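Local coordinates for tyrosine specific protein phosphatase (Trypanosoma cruzi, PDB 4AZ1) that probably removes phosphate from phosphotyrosine residues of proteins, as a member of the protein tyrosine phosphatase family, at residues Y76-N80 / V91-A95. Numbering follows the deposited sequence.
Sequences YINGN and VACQA. With FMT (formic acid), chain H.
Gln-94 reaches across to Asn-78 through both backbone and side chain. Gln-94 N donates to Asn-78 O at 3.1 Å, nearly in line with the carbonyl bond. From CB, at the margin of contact with that same oxygen, chi1 of 66° sets CG between the backbone N and the carbonyl carbon, where it packs against the formic acid. The chain then runs extended to Gln-94 CD, 3.4 Å from Asn-78 CB; the two side chains cross at about a right angle, their amide planes 33° apart, and Asn-78 ND2 donates to Ile-54 O. At the tip, OE1 accepts from Arg-50 N, while Gln-94 NE2 donates to Lys-48 O and to formic acid O1, with 3.0 Å between NE2 and O1. Asn-78 N donates to the same O1, so the formic acid, probably from the crystallisation liquor, bridges segments 76-80 and 91-95 beyond their strand pairing. Here Asn-78 centres an inverse gamma turn leading into strand 79-82, which pairs antiparallel with 90-93 as a beta hairpin at the margin of the large mixed sheet of the phosphatase fold. Asn-80 and Ala-92 exchange two backbone bonds, Asn-80 N to Ala-92 O being 2.9 Å. Gly-79, the turn's last residue, faces Cys-93 as a non-hydrogen-bonded pair, Cys-93 CB lying 3.6 Å from Gly-79 CA. On the Cys-93 side of the sheet, Ile-77 CD1 touches Cys-93 CB and Val-91 CG1, with Met-107 of helix 101-110 also against Ile-77.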
loop_
_atom_site.group_PDB
_atom_site.type_symbol
_atom_site.label_atom_id
_atom_site.label_comp_id
_atom_site.label_asym_id
_atom_site.label_seq_id
_atom_site.Cartn_x
_atom_site.Cartn_y
_atom_site.Cartn_z
ATOM N N TYR A 76 0.025 9.966 -4.600
ATOM C CA TYR A 76 -0.462 10.969 -3.677
ATOM C C TYR A 76 -0.020 10.627 -2.271
ATOM O O TYR A 76 -0.250 9.510 -1.775
ATOM C CB TYR A 76 -1.992 11.087 -3.742
ATOM C CG TYR A 76 -2.590 11.912 -2.614
ATOM C CD1 TYR A 76 -2.695 13.290 -2.719
ATOM C CD2 TYR A 76 -3.065 11.305 -1.454
ATOM C CE1 TYR A 76 -3.238 14.044 -1.699
ATOM C CE2 TYR A 76 -3.615 12.058 -0.427
ATOM C CZ TYR A 76 -3.696 13.424 -0.560
ATOM O OH TYR A 76 -4.239 14.175 0.452
ATOM N N ILE A 77 0.645 11.585 -1.640
ATOM C CA ILE A 77 0.783 11.561 -0.212
ATOM C C ILE A 77 0.099 12.831 0.302
ATOM O O ILE A 77 0.160 13.889 -0.342
ATOM C CB ILE A 77 2.251 11.441 0.237
ATOM C CG1 ILE A 77 3.002 12.752 0.034
ATOM C CG2 ILE A 77 2.951 10.274 -0.511
ATOM C CD1 ILE A 77 4.210 12.906 0.962
ATOM N N ASN A 78 -0.611 12.711 1.418
ATOM C CA ASN A 78 -1.181 13.884 2.078
ATOM C C ASN A 78 -0.017 14.595 2.769
ATOM O O ASN A 78 0.262 14.346 3.949
ATOM C CB ASN A 78 -2.235 13.430 3.090
ATOM C CG ASN A 78 -2.956 14.577 3.763
ATOM O OD1 ASN A 78 -2.365 15.609 4.086
ATOM N ND2 ASN A 78 -4.247 14.386 4.005
ATOM N N GLY A 79 0.696 15.441 2.024
ATOM C CA GLY A 79 1.903 16.051 2.561
ATOM C C GLY A 79 2.295 17.350 1.890
ATOM O O GLY A 79 1.892 17.623 0.757
ATOM N N ASN A 80 3.089 18.157 2.590
ATOM C CA ASN A 80 3.511 19.446 2.056
ATOM C C ASN A 80 4.994 19.690 2.270
ATOM O O ASN A 80 5.577 19.225 3.261
ATOM C CB ASN A 80 2.725 20.581 2.706
ATOM C CG ASN A 80 1.237 20.494 2.431
ATOM O OD1 ASN A 80 0.496 19.851 3.180
ATOM N ND2 ASN A 80 0.787 21.156 1.360
ATOM N N VAL A 91 9.380 17.381 4.452
ATOM C CA VAL A 91 8.072 16.981 3.968
ATOM C C VAL A 91 7.251 16.576 5.179
ATOM O O VAL A 91 7.514 15.548 5.814
ATOM C CB VAL A 91 8.153 15.828 2.947
ATOM C CG1 VAL A 91 6.760 15.414 2.523
ATOM C CG2 VAL A 91 8.956 16.266 1.722
ATOM N N ALA A 92 6.278 17.412 5.529
ATOM C CA ALA A 92 5.385 17.088 6.636
ATOM C C ALA A 92 4.196 16.343 6.044
ATOM O O ALA A 92 3.514 16.868 5.167
ATOM C CB ALA A 92 4.918 18.366 7.360
ATOM N N CYS A 93 3.929 15.126 6.509
ATOM C CA CYS A 93 2.837 14.365 5.911
ATOM C C CYS A 93 2.197 13.455 6.920
ATOM O O CYS A 93 2.717 13.286 8.024
ATOM C CB CYS A 93 3.339 13.560 4.704
ATOM S SG CYS A 93 4.624 12.362 5.132
ATOM N N GLN A 94 1.051 12.892 6.557
ATOM C CA GLN A 94 0.343 11.969 7.448
ATOM C C GLN A 94 1.065 10.629 7.414
ATOM O O GLN A 94 1.944 10.400 6.557
ATOM C CB GLN A 94 -1.096 11.762 6.948
ATOM C CG GLN A 94 -1.121 11.051 5.589
ATOM C CD GLN A 94 -2.520 10.709 5.090
ATOM O OE1 GLN A 94 -3.532 11.141 5.650
ATOM N NE2 GLN A 94 -2.577 9.928 4.019
ATOM N N ALA A 95 0.729 9.752 8.353
ATOM C CA ALA A 95 1.119 8.346 8.248
ATOM C C ALA A 95 0.233 7.770 7.137
ATOM O O ALA A 95 -1.001 7.802 7.246
ATOM C CB ALA A 95 0.869 7.609 9.592
HETATM C C FMT H . 0.999 9.754 3.214
HETATM O O1 FMT H . 0.022 10.242 2.628
HETATM O O2 FMT H . 1.939 10.398 3.706
#